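Flagellar hook-associated protein 3 (Bacillus cereus, PDB 5ZIY) probably forms part of the junction between the flagellar hook and the filament. Local coordinates at residues Asn40-Val45 with Asn178-Val183; Lys47-Ala52 with Gln171-Ile176; Gln78-Val83 with Pro142-Leu147; Asn33-Thr38 with Ser185-Met190. All coordinates share one frame; numbering follows the deposited sequence.

Contact 1: Asn40-Val45 with Asn178-Val183; sequences NTLQGV and NRTTEV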
loop_
_atom_site.group_PDB
_atom_site.type_symbol
_atom_site.label_atom_id
_atom_site.label_comp_id
_atom_site.label_asym_id
_atom_site.label_seq_id
_atom_site.Cartn_x
_atom_site.Cartn_y
_atom_site.Cartn_z
ATOM N N ASN A 40 -4.862 4.082 -0.531
ATOM C CA ASN A 40 -5.650 4.028 -1.753
ATOM C C ASN A 40 -5.192 2.861 -2.644
ATOM O O ASN A 40 -6.020 2.198 -3.243
ATOM C CB ASN A 40 -5.565 5.363 -2.533
ATOM C CG ASN A 40 -6.384 6.497 -1.898
ATOM O OD1 ASN A 40 -7.146 6.299 -0.941
ATOM N ND2 ASN A 40 -6.251 7.705 -2.462
ATOM N N THR A 41 -3.878 2.618 -2.716
ATOM C CA THR A 41 -3.309 1.504 -3.461
ATOM C C THR A 41 -3.748 0.169 -2.851
ATOM O O THR A 41 -4.193 -0.750 -3.557
ATOM C CB THR A 41 -1.775 1.632 -3.486
ATOM O OG1 THR A 41 -1.451 2.918 -4.035
ATOM C CG2 THR A 41 -1.097 0.533 -4.297
ATOM N N LEU A 42 -3.684 0.076 -1.534
ATOM C CA LEU A 42 -4.149 -1.118 -0.820
ATOM C C LEU A 42 -5.626 -1.405 -1.030
ATOM O O LEU A 42 -6.003 -2.591 -1.183
ATOM C CB LEU A 42 -3.812 -1.033 0.689
ATOM C CG LEU A 42 -2.311 -1.189 0.948
ATOM C CD1 LEU A 42 -1.963 -0.596 2.291
ATOM C CD2 LEU A 42 -1.794 -2.701 0.834
ATOM N N GLN A 43 -6.451 -0.354 -1.051
ATOM C CA GLN A 43 -7.899 -0.518 -1.280
ATOM C C GLN A 43 -8.150 -0.978 -2.726
ATOM O O GLN A 43 -9.017 -1.795 -2.986
ATOM C CB GLN A 43 -8.724 0.736 -0.916
ATOM C CG GLN A 43 -8.476 1.312 0.517
ATOM C CD GLN A 43 -9.503 0.976 1.590
ATOM O OE1 GLN A 43 -9.689 1.778 2.543
ATOM N NE2 GLN A 43 -10.193 -0.190 1.466
ATOM N N GLY A 44 -7.345 -0.492 -3.658
ATOM C CA GLY A 44 -7.434 -0.893 -5.015
ATOM C C GLY A 44 -7.074 -2.368 -5.161
ATOM O O GLY A 44 -7.712 -3.062 -5.951
ATOM N N VAL A 45 -6.069 -2.842 -4.410
ATOM C CA VAL A 45 -5.737 -4.262 -4.386
ATOM C C VAL A 45 -6.866 -5.084 -3.744
ATOM O O VAL A 45 -7.260 -6.084 -4.301
ATOM C CB VAL A 45 -4.388 -4.546 -3.701
ATOM C CG1 VAL A 45 -4.074 -6.092 -3.701
ATOM C CG2 VAL A 45 -3.196 -3.751 -4.418
ATOM N N ASN A 178 -5.202 -6.617 6.650
ATOM C CA ASN A 178 -4.430 -6.267 7.844
ATOM C C ASN A 178 -3.471 -5.110 7.563
ATOM O O ASN A 178 -3.310 -4.216 8.408
ATOM C CB ASN A 178 -3.650 -7.459 8.398
ATOM C CG ASN A 178 -4.560 -8.561 8.929
ATOM O OD1 ASN A 178 -5.711 -8.312 9.257
ATOM N ND2 ASN A 178 -4.044 -9.794 8.994
ATOM N N ARG A 179 -2.822 -5.090 6.398
ATOM C CA ARG A 179 -1.947 -3.926 6.119
ATOM C C ARG A 179 -2.758 -2.626 5.978
ATOM O O ARG A 179 -2.311 -1.538 6.395
ATOM C CB ARG A 179 -1.088 -4.134 4.873
ATOM C CG ARG A 179 -0.110 -2.977 4.579
ATOM C CD ARG A 179 0.932 -2.812 5.682
ATOM N NE ARG A 179 1.803 -3.980 5.815
ATOM C CZ ARG A 179 2.940 -4.196 5.136
ATOM N NH1 ARG A 179 3.383 -3.301 4.233
ATOM N NH2 ARG A 179 3.657 -5.313 5.372
ATOM N N THR A 180 -3.917 -2.716 5.352
ATOM C CA THR A 180 -4.748 -1.549 5.160
ATOM C C THR A 180 -5.095 -0.978 6.533
ATOM O O THR A 180 -5.080 0.229 6.724
ATOM C CB THR A 180 -6.026 -1.909 4.399
ATOM O OG1 THR A 180 -5.648 -2.418 3.119
ATOM C CG2 THR A 180 -6.908 -0.697 4.202
ATOM N N THR A 181 -5.343 -1.852 7.491
ATOM C CA THR A 181 -5.705 -1.452 8.830
ATOM C C THR A 181 -4.543 -0.806 9.586
ATOM O O THR A 181 -4.731 0.231 10.246
ATOM C CB THR A 181 -6.208 -2.654 9.600
ATOM O OG1 THR A 181 -7.480 -3.013 9.053
ATOM C CG2 THR A 181 -6.384 -2.317 11.091
ATOM N N GLU A 182 -3.355 -1.409 9.475
ATOM C CA GLU A 182 -2.146 -0.826 10.035
ATOM C C GLU A 182 -1.897 0.558 9.414
ATOM O O GLU A 182 -1.565 1.505 10.115
ATOM C CB GLU A 182 -0.944 -1.763 9.848
ATOM C CG GLU A 182 0.397 -1.166 10.313
ATOM C CD GLU A 182 1.660 -2.049 10.035
ATOM O OE1 GLU A 182 1.573 -3.171 9.440
ATOM O OE2 GLU A 182 2.762 -1.592 10.444
ATOM N N VAL A 183 -2.095 0.694 8.108
ATOM C CA VAL A 183 -1.891 1.959 7.462
ATOM C C VAL A 183 -2.940 3.025 7.895
ATOM O O VAL A 183 -2.593 4.184 8.114
ATOM C CB VAL A 183 -1.820 1.819 5.915
ATOM C CG1 VAL A 183 -1.856 3.201 5.278
ATOM C CG2 VAL A 183 -0.501 1.074 5.451
#

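Contact 2: Lys47-Ala52 with Gln171-Ile176; sequences KSLTRA and QNLDGI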
loop_
_atom_site.group_PDB
_atom_site.type_symbol
_atom_site.label_atom_id
_atom_site.label_comp_id
_atom_site.label_asym_id
_atom_site.label_seq_id
_atom_site.Cartn_x
_atom_site.Cartn_y
_atom_site.Cartn_z
ATOM N N LYS A 47 -10.025 -4.534 -3.633
ATOM C CA LYS A 47 -11.120 -4.571 -4.610
ATOM C C LYS A 47 -10.807 -5.573 -5.719
ATOM O O LYS A 47 -11.682 -6.347 -6.139
ATOM C CB LYS A 47 -11.239 -3.167 -5.227
ATOM C CG LYS A 47 -12.572 -2.649 -5.491
ATOM C CD LYS A 47 -12.561 -1.111 -5.348
ATOM C CE LYS A 47 -13.752 -0.480 -6.058
ATOM N NZ LYS A 47 -13.626 1.003 -6.076
ATOM N N SER A 48 -9.553 -5.556 -6.208
ATOM C CA SER A 48 -9.152 -6.504 -7.222
ATOM C C SER A 48 -9.244 -7.982 -6.736
ATOM O O SER A 48 -9.709 -8.880 -7.450
ATOM C CB SER A 48 -7.723 -6.188 -7.701
ATOM O OG SER A 48 -7.712 -4.925 -8.358
ATOM N N LEU A 49 -8.793 -8.241 -5.519
ATOM C CA LEU A 49 -8.732 -9.625 -5.036
ATOM C C LEU A 49 -10.140 -10.121 -4.752
ATOM O O LEU A 49 -10.465 -11.273 -5.004
ATOM C CB LEU A 49 -7.807 -9.774 -3.822
ATOM C CG LEU A 49 -6.348 -9.461 -4.139
ATOM C CD1 LEU A 49 -5.488 -9.779 -2.892
ATOM C CD2 LEU A 49 -5.813 -10.238 -5.383
ATOM N N THR A 50 -10.973 -9.215 -4.254
ATOM C CA THR A 50 -12.392 -9.459 -4.069
ATOM C C THR A 50 -13.026 -9.915 -5.365
ATOM O O THR A 50 -13.713 -10.921 -5.396
ATOM C CB THR A 50 -13.112 -8.175 -3.552
ATOM O OG1 THR A 50 -12.672 -7.912 -2.219
ATOM C CG2 THR A 50 -14.643 -8.344 -3.576
ATOM N N ARG A 51 -12.779 -9.183 -6.441
ATOM C CA ARG A 51 -13.318 -9.553 -7.748
ATOM C C ARG A 51 -12.742 -10.881 -8.238
ATOM O O ARG A 51 -13.450 -11.679 -8.810
ATOM C CB ARG A 51 -13.078 -8.425 -8.756
ATOM C CG ARG A 51 -13.525 -8.707 -10.198
ATOM C CD ARG A 51 -15.006 -8.670 -10.392
ATOM N NE ARG A 51 -15.373 -8.893 -11.794
ATOM C CZ ARG A 51 -16.554 -9.349 -12.205
ATOM N NH1 ARG A 51 -17.502 -9.637 -11.321
ATOM N NH2 ARG A 51 -16.786 -9.542 -13.501
ATOM N N ALA A 52 -11.457 -11.107 -7.979
ATOM C CA ALA A 52 -10.783 -12.376 -8.337
ATOM C C ALA A 52 -11.442 -13.538 -7.636
ATOM O O ALA A 52 -11.671 -14.572 -8.268
ATOM C CB ALA A 52 -9.278 -12.338 -7.986
ATOM N N GLN A 171 -6.283 -16.005 1.911
ATOM C CA GLN A 171 -5.159 -15.691 2.820
ATOM C C GLN A 171 -4.333 -14.492 2.380
ATOM O O GLN A 171 -3.918 -13.688 3.208
ATOM C CB GLN A 171 -4.248 -16.900 2.983
ATOM C CG GLN A 171 -4.913 -18.020 3.771
ATOM C CD GLN A 171 -4.073 -19.271 3.811
ATOM O OE1 GLN A 171 -3.166 -19.447 2.995
ATOM N NE2 GLN A 171 -4.374 -20.163 4.757
ATOM N N ASN A 172 -4.113 -14.347 1.080
ATOM C CA ASN A 172 -3.433 -13.155 0.569
ATOM C C ASN A 172 -4.220 -11.883 0.849
ATOM O O ASN A 172 -3.668 -10.908 1.325
ATOM C CB ASN A 172 -3.195 -13.274 -0.925
ATOM C CG ASN A 172 -2.276 -14.417 -1.292
ATOM O OD1 ASN A 172 -1.464 -14.869 -0.489
ATOM N ND2 ASN A 172 -2.385 -14.869 -2.546
ATOM N N LEU A 173 -5.524 -11.929 0.591
ATOM C CA LEU A 173 -6.417 -10.799 0.818
ATOM C C LEU A 173 -6.435 -10.382 2.304
ATOM O O LEU A 173 -6.408 -9.181 2.615
ATOM C CB LEU A 173 -7.826 -11.164 0.358
ATOM C CG LEU A 173 -8.949 -10.153 0.515
ATOM C CD1 LEU A 173 -8.510 -8.817 -0.026
ATOM C CD2 LEU A 173 -10.197 -10.657 -0.185
ATOM N N ASP A 174 -6.455 -11.364 3.205
ATOM C CA ASP A 174 -6.381 -11.077 4.648
ATOM C C ASP A 174 -5.074 -10.356 4.981
ATOM O O ASP A 174 -5.017 -9.494 5.836
ATOM C CB ASP A 174 -6.427 -12.366 5.469
ATOM C CG ASP A 174 -7.762 -13.090 5.378
ATOM O OD1 ASP A 174 -8.779 -12.460 5.001
ATOM O OD2 ASP A 174 -7.791 -14.304 5.707
ATOM N N GLY A 175 -4.001 -10.755 4.342
ATOM C CA GLY A 175 -2.750 -9.998 4.424
ATOM C C GLY A 175 -2.916 -8.546 3.956
ATOM O O GLY A 175 -2.391 -7.644 4.569
ATOM N N ILE A 176 -3.674 -8.310 2.901
ATOM C CA ILE A 176 -3.833 -6.931 2.400
ATOM C C ILE A 176 -4.771 -6.143 3.324
ATOM O O ILE A 176 -4.567 -4.955 3.579
ATOM C CB ILE A 176 -4.453 -6.900 0.986
ATOM C CG1 ILE A 176 -3.489 -7.534 -0.043
ATOM C CG2 ILE A 176 -4.940 -5.464 0.648
ATOM C CD1 ILE A 176 -2.162 -6.786 -0.274
#

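Contact 3: Gln78-Val83 with Pro142-Leu147; sequences QILKQV and PVIKTL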
loop_
_atom_site.group_PDB
_atom_site.type_symbol
_atom_site.label_atom_id
_atom_site.label_comp_id
_atom_site.label_asym_id
_atom_site.label_seq_id
_atom_site.Cartn_x
_atom_site.Cartn_y
_atom_site.Cartn_z
ATOM N N GLN A 78 -6.636 -9.412 -16.574
ATOM C CA GLN A 78 -6.716 -7.958 -16.462
ATOM C C GLN A 78 -6.431 -7.538 -15.004
ATOM O O GLN A 78 -5.729 -6.560 -14.738
ATOM C CB GLN A 78 -8.102 -7.420 -16.856
ATOM C CG GLN A 78 -8.557 -7.631 -18.314
ATOM C CD GLN A 78 -9.938 -6.978 -18.615
ATOM O OE1 GLN A 78 -10.944 -7.678 -18.777
ATOM N NE2 GLN A 78 -9.981 -5.631 -18.673
ATOM N N ILE A 79 -7.008 -8.288 -14.073
ATOM C CA ILE A 79 -6.846 -8.026 -12.658
ATOM C C ILE A 79 -5.384 -8.208 -12.264
ATOM O O ILE A 79 -4.834 -7.419 -11.495
ATOM C CB ILE A 79 -7.834 -8.909 -11.835
ATOM C CG1 ILE A 79 -9.270 -8.378 -12.041
ATOM C CG2 ILE A 79 -7.553 -8.876 -10.349
ATOM C CD1 ILE A 79 -10.381 -9.271 -11.408
ATOM N N LEU A 80 -4.738 -9.224 -12.803
ATOM C CA LEU A 80 -3.333 -9.423 -12.518
ATOM C C LEU A 80 -2.533 -8.166 -12.956
ATOM O O LEU A 80 -1.699 -7.642 -12.206
ATOM C CB LEU A 80 -2.812 -10.682 -13.219
ATOM C CG LEU A 80 -1.294 -10.795 -13.294
ATOM C CD1 LEU A 80 -0.718 -11.051 -11.941
ATOM C CD2 LEU A 80 -0.905 -11.929 -14.239
ATOM N N LYS A 81 -2.812 -7.682 -14.159
ATOM C CA LYS A 81 -2.142 -6.483 -14.657
ATOM C C LYS A 81 -2.422 -5.260 -13.771
ATOM O O LYS A 81 -1.538 -4.490 -13.488
ATOM C CB LYS A 81 -2.525 -6.223 -16.122
ATOM C CG LYS A 81 -2.041 -7.330 -17.079
ATOM C CD LYS A 81 -2.359 -6.955 -18.554
ATOM C CE LYS A 81 -2.486 -8.169 -19.513
ATOM N NZ LYS A 81 -1.474 -9.251 -19.269
ATOM N N GLN A 82 -3.644 -5.115 -13.284
ATOM C CA GLN A 82 -3.990 -3.942 -12.490
ATOM C C GLN A 82 -3.242 -4.020 -11.163
ATOM O O GLN A 82 -2.726 -3.011 -10.668
ATOM C CB GLN A 82 -5.502 -3.910 -12.259
ATOM C CG GLN A 82 -6.009 -2.925 -11.210
ATOM C CD GLN A 82 -5.967 -1.481 -11.690
ATOM O OE1 GLN A 82 -5.288 -1.149 -12.673
ATOM N NE2 GLN A 82 -6.726 -0.610 -11.005
ATOM N N VAL A 83 -3.149 -5.234 -10.594
ATOM C CA VAL A 83 -2.498 -5.398 -9.295
ATOM C C VAL A 83 -0.995 -5.182 -9.387
ATOM O O VAL A 83 -0.393 -4.636 -8.462
ATOM C CB VAL A 83 -2.804 -6.793 -8.666
ATOM C CG1 VAL A 83 -1.981 -7.021 -7.414
ATOM C CG2 VAL A 83 -4.302 -6.881 -8.346
ATOM N N PRO A 142 3.130 -12.886 -3.097
ATOM C CA PRO A 142 2.241 -14.046 -3.217
ATOM C C PRO A 142 0.867 -13.681 -3.792
ATOM O O PRO A 142 0.222 -14.534 -4.418
ATOM C CB PRO A 142 2.153 -14.625 -1.767
ATOM C CG PRO A 142 3.139 -13.909 -0.950
ATOM C CD PRO A 142 3.467 -12.583 -1.695
ATOM N N VAL A 143 0.431 -12.436 -3.604
ATOM C CA VAL A 143 -0.761 -11.949 -4.236
ATOM C C VAL A 143 -0.691 -12.148 -5.719
ATOM O O VAL A 143 -1.592 -12.732 -6.312
ATOM C CB VAL A 143 -0.994 -10.471 -3.952
ATOM C CG1 VAL A 143 -2.118 -9.937 -4.811
ATOM C CG2 VAL A 143 -1.343 -10.305 -2.494
ATOM N N ILE A 144 0.407 -11.674 -6.307
ATOM C CA ILE A 144 0.588 -11.698 -7.754
ATOM C C ILE A 144 0.768 -13.126 -8.265
ATOM O O ILE A 144 0.196 -13.495 -9.274
ATOM C CB ILE A 144 1.781 -10.793 -8.183
ATOM C CG1 ILE A 144 1.516 -9.364 -7.754
ATOM C CG2 ILE A 144 2.067 -10.906 -9.699
ATOM C CD1 ILE A 144 2.757 -8.425 -7.748
ATOM N N LYS A 145 1.563 -13.930 -7.568
ATOM C CA LYS A 145 1.817 -15.312 -8.016
ATOM C C LYS A 145 0.534 -16.107 -8.044
ATOM O O LYS A 145 0.305 -16.846 -8.991
ATOM C CB LYS A 145 2.842 -16.015 -7.125
ATOM C CG LYS A 145 4.234 -15.441 -7.308
ATOM C CD LYS A 145 5.244 -15.923 -6.276
ATOM C CE LYS A 145 6.675 -15.472 -6.657
ATOM N NZ LYS A 145 7.664 -15.524 -5.526
ATOM N N THR A 146 -0.294 -15.939 -7.002
ATOM C CA THR A 146 -1.588 -16.603 -6.942
ATOM C C THR A 146 -2.479 -16.140 -8.117
ATOM O O THR A 146 -3.060 -16.968 -8.789
ATOM C CB THR A 146 -2.292 -16.371 -5.598
ATOM O OG1 THR A 146 -1.456 -16.871 -4.539
ATOM C CG2 THR A 146 -3.668 -17.092 -5.547
ATOM N N LEU A 147 -2.550 -14.827 -8.384
ATOM C CA LEU A 147 -3.416 -14.344 -9.483
ATOM C C LEU A 147 -2.926 -14.980 -10.814
ATOM O O LEU A 147 -3.722 -15.403 -11.649
ATOM C CB LEU A 147 -3.422 -12.803 -9.591
ATOM C CG LEU A 147 -4.194 -12.036 -8.504
ATOM C CD1 LEU A 147 -3.984 -10.479 -8.695
ATOM C CD2 LEU A 147 -5.662 -12.419 -8.469
#

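Contact 4: Asn33-Thr38 with Ser185-Met190; sequences NVLTQT and STMNTM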
loop_
_atom_site.group_PDB
_atom_site.type_symbol
_atom_site.label_atom_id
_atom_site.label_comp_id
_atom_site.label_asym_id
_atom_site.label_seq_id
_atom_site.Cartn_x
_atom_site.Cartn_y
_atom_site.Cartn_z
ATOM N N ASN A 33 0.268 12.617 2.582
ATOM C CA ASN A 33 0.207 12.324 1.165
ATOM C C ASN A 33 0.730 10.883 0.854
ATOM O O ASN A 33 0.111 10.147 0.131
ATOM C CB ASN A 33 0.956 13.387 0.402
ATOM C CG ASN A 33 1.094 13.072 -1.051
ATOM O OD1 ASN A 33 0.106 12.828 -1.743
ATOM N ND2 ASN A 33 2.354 13.122 -1.557
ATOM N N VAL A 34 1.853 10.488 1.430
ATOM C CA VAL A 34 2.413 9.168 1.176
ATOM C C VAL A 34 1.494 8.074 1.736
ATOM O O VAL A 34 1.213 7.090 1.077
ATOM C CB VAL A 34 3.803 9.078 1.785
ATOM C CG1 VAL A 34 4.252 7.665 1.882
ATOM C CG2 VAL A 34 4.788 9.898 0.927
ATOM N N LEU A 35 0.976 8.296 2.932
ATOM C CA LEU A 35 0.042 7.412 3.554
ATOM C C LEU A 35 -1.305 7.307 2.843
ATOM O O LEU A 35 -1.865 6.216 2.727
ATOM C CB LEU A 35 -0.185 7.834 5.000
ATOM C CG LEU A 35 1.033 7.690 5.911
ATOM C CD1 LEU A 35 0.751 8.255 7.287
ATOM C CD2 LEU A 35 1.484 6.221 5.999
ATOM N N THR A 36 -1.819 8.419 2.354
ATOM C CA THR A 36 -3.064 8.358 1.591
ATOM C C THR A 36 -2.864 7.540 0.340
ATOM O O THR A 36 -3.666 6.670 0.038
ATOM C CB THR A 36 -3.553 9.760 1.271
ATOM O OG1 THR A 36 -3.793 10.391 2.512
ATOM C CG2 THR A 36 -4.837 9.763 0.412
ATOM N N GLN A 37 -1.747 7.758 -0.339
ATOM C CA GLN A 37 -1.479 7.045 -1.579
ATOM C C GLN A 37 -1.347 5.565 -1.295
ATOM O O GLN A 37 -1.845 4.741 -2.058
ATOM C CB GLN A 37 -0.221 7.584 -2.265
ATOM C CG GLN A 37 -0.418 8.946 -2.928
ATOM C CD GLN A 37 0.684 9.285 -3.964
ATOM O OE1 GLN A 37 1.176 8.411 -4.700
ATOM N NE2 GLN A 37 1.054 10.557 -4.023
ATOM N N THR A 38 -0.669 5.235 -0.201
ATOM C CA THR A 38 -0.524 3.875 0.219
ATOM C C THR A 38 -1.878 3.227 0.493
ATOM O O THR A 38 -2.158 2.118 0.034
ATOM C CB THR A 38 0.370 3.775 1.470
ATOM O OG1 THR A 38 1.620 4.454 1.234
ATOM C CG2 THR A 38 0.618 2.330 1.822
ATOM N N SER A 185 -4.374 3.198 10.771
ATOM C CA SER A 185 -3.959 3.525 12.131
ATOM C C SER A 185 -2.846 4.604 12.160
ATOM O O SER A 185 -2.929 5.598 12.888
ATOM C CB SER A 185 -3.507 2.205 12.777
ATOM O OG SER A 185 -3.138 2.358 14.119
ATOM N N THR A 186 -1.834 4.439 11.308
ATOM C CA THR A 186 -0.771 5.430 11.167
ATOM C C THR A 186 -1.340 6.775 10.694
ATOM O O THR A 186 -0.909 7.842 11.144
ATOM C CB THR A 186 0.301 4.982 10.135
ATOM O OG1 THR A 186 0.835 3.701 10.533
ATOM C CG2 THR A 186 1.403 6.039 10.033
ATOM N N MET A 187 -2.287 6.717 9.780
ATOM C CA MET A 187 -2.979 7.930 9.277
ATOM C C MET A 187 -3.736 8.644 10.413
ATOM O O MET A 187 -3.739 9.868 10.485
ATOM C CB MET A 187 -3.982 7.584 8.170
ATOM C CG MET A 187 -4.645 8.817 7.522
ATOM S SD MET A 187 -3.318 9.799 6.737
ATOM C CE MET A 187 -4.220 10.611 5.439
ATOM N N ASN A 188 -4.375 7.859 11.264
ATOM C CA ASN A 188 -5.159 8.379 12.381
ATOM C C ASN A 188 -4.256 9.116 13.391
ATOM O O ASN A 188 -4.556 10.219 13.845
ATOM C CB ASN A 188 -5.877 7.204 13.078
ATOM C CG ASN A 188 -7.233 6.872 12.459
ATOM O OD1 ASN A 188 -7.798 7.678 11.699
ATOM N ND2 ASN A 188 -7.778 5.682 12.795
ATOM N N THR A 189 -3.136 8.483 13.725
ATOM C CA THR A 189 -2.045 9.130 14.447
ATOM C C THR A 189 -1.600 10.475 13.820
ATOM O O THR A 189 -1.480 11.485 14.527
ATOM C CB THR A 189 -0.848 8.179 14.568
ATOM O OG1 THR A 189 -1.287 6.968 15.212
ATOM C CG2 THR A 189 0.271 8.829 15.390
ATOM N N MET A 190 -1.345 10.487 12.522
ATOM C CA MET A 190 -0.932 11.723 11.851
ATOM C C MET A 190 -2.001 12.778 12.000
ATOM O O MET A 190 -1.727 13.961 12.218
ATOM C CB MET A 190 -0.710 11.511 10.360
ATOM C CG MET A 190 0.557 10.858 9.990
ATOM S SD MET A 190 2.012 11.735 10.587
ATOM C CE MET A 190 3.113 10.307 10.472
#

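Contact 1: Asn40-Val45 with Asn178-Val183
The amide of Gln43 turns one flat face to Thr180, whose CG2 methyl stands almost straight above the amide carbon, with Gln43 CD and Thr180 CG2 4.0 Å apart. A bend at chi2 (-101°) swings the amide back to the second helix although its CB leaves to one side of that helix, and the two side chains meet at about a right angle. The other flat group, the guanidinium of Arg179, takes no part in the packing. Two successive bends in the arginine chain lead it away from Leu42, and it lies near Glu182 instead. That pairing is long and rests on charge alone, Arg179 NE to Glu182 OE1 being 3.7 Å, with the oxygen well out of the guanidinium plane.

Leu42 carries the centre of the contact. Its CB passes Thr180 OG1 at 3.3 Å, and the two side chains run by each other in opposite directions. The hydroxyl is already tied by a hydrogen bond to Ile176 O one turn back, so it can face a carbon neighbour. Farther out, Leu42 CD1 faces both the aliphatic base of the arginine and a valine branch: it is 3.8 Å from Arg179 CG and 3.9 Å from Val183 CG2. No hydrogen bond crosses between the segments. Leu42 itself also touches Phe97, in a loop beside the pair.

With axes 9.6 Å apart and N-to-C directions at 158°, this is a closely packed antiparallel helix pair, consistent with the rod of long N- and C-terminal helices in flagellin-like proteins.

Contact 2: Lys47-Ala52 with Gln171-Ile176
Leu49 lays its CD1 methyl over the backbone of Leu173, with Leu49 CD1 4.0 Å from Leu173 CA. CG is anti to the carbonyl carbon (chi1 -64°), and from there the branch reaches on to the next turn, where Leu49 CD1 approaches Ile176 CG1 at 4.1 Å. Leu173 replies from its own helix: its CD1 settles against the root of the leucine opposite, 4.0 Å from Leu49 CB. Each leucine therefore uses a branch end against the inner part of its partner, and Leu49 and Leu173 are also the closest pair of CA atoms, 6.4 Å apart. The contact joins helix 8-60 to helix 162-204 as an antiparallel pair, 10.1 Å between axes, within a bundle in which helix 137-155 places Val143 and Leu147 against Leu49 and helix 67-87 packs on Ser48. At the margin, the other branch of Leu173 reaches Thr50, with CD2 4.2 Å from Thr50 OG1. This hydroxyl is bonded to Leu46 O, one turn back on its own helix. Asn172, at the edge of the leucine cluster, gives its ND2 to a weak hydrogen bond with Thr146 of helix 137-155. Backbone polarity is also used across the helix pair, where Leu49 O accepts a bond from Asn169 ND2.

Contact 3: Gln78-Val83 with Pro142-Leu147
CG of Leu80 stands anti to the backbone nitrogen (chi1 165°), which brings the end of a side chain that starts out to one side round to Ile144. On the other helix, Leu147 has CG beside its backbone nitrogen (chi1 -73°) and reaches across to Val83. These two moves interlock helix 67-87 with helix 137-155, an antiparallel pair inside the helical bundle, with axes 9.8 Å apart. The side chains that meet are all hydrocarbon, and all six touching residues are buried. Leu147 CD1 lies against the valine fork, nearer the second branch, at 3.6 Å from Val83 CG2, the two side chains meeting at about a right angle. The first branch of the fork serves the preceding turn of helix 137-155, where Val83 CG1 is 3.9 Å from Val143 CG1 and a little farther from Ile144. Ile79 adds its CG2 beside the leucine methyl; its CG2 also touches Ser48 of helix 8-60, while CD1 leads off to Arg51. That long helix also meets Leu147 through Ala52, so the pair has a third helix along one side. Leu80 CD1 lies against the isoleucine, 3.6 Å from Ile144 CG2 and 4.0 Å from Leu147 CB, with the carbonyl oxygen Ile144 O 3.7 Å from the same methyl.

Contact 4: Asn33-Thr38 with Ser185-Met190
Behind Leu35, which packs against Thr186, Met187 and Met190, the carbonyl oxygen Val34 O is gripped twice by one residue: Thr38 OG1 donates to it at 2.7 Å and Thr38 N at 2.9 Å, from opposite faces of the carbonyl plane. The hydroxyl proton is thereby committed within its own helix. On the second helix Ser185 O likewise accepts from both Thr189 OG1, at 3.2 Å, and Thr189 N.

Between the helices the contact is apolar. Leu35 CD1 meets Thr186 CG2 at 3.6 Å, the threonine having turned its hydroxyl back to Glu182 O, and the same methyl is 3.8 Å from Met190 CG. Both partners cross the leucine at about a right angle. Met187 approaches lower on the leucine, with its sulfur SD 4.1 Å from Leu35 CB; a bend at chi2 (62°) brings the thioether in from a side chain whose CB leaves to one side. Its methyl ends beside Thr36, whose OG1 is bonded to Lys32 O. A zinc ion sits about 4 Å from the nearest atom of the Met187 side chain, too far for coordination.

Helix 8-60 and helix 162-204 run antiparallel here, at 152°. Phe130 of strand 129-133 packs on both Leu35 and Met190, Tyr128 in the adjoining loop meets Met190, and Asn33 faces away, hydrogen-bonded to Glu91 of the short strand 90-91.

Overall arrangement
Contacts 4, 1 and 2 follow one another along the same antiparallel pair, helix 8-60 with helix 162-204, at steps of about 10 Å between centres; each is only partly buried. Contact 3 joins helix 67-87 to helix 137-155 beside contact 2 and is buried throughout. It has the largest interface of the four, built wholly from branched aliphatic side chains. Along the long pair a single leucine of helix 8-60 serves each level, but its surroundings change: threonine and methionines in contact 4, threonine, arginine and valine in contact 1, aliphatic residues in contact 2. Val183 and Ile176 bridge successive levels, whereas contacts 2 and 3 meet through Ser48 with Val83, Arg51 with Ile79 and a weak Asn172-Thr146 hydrogen bond.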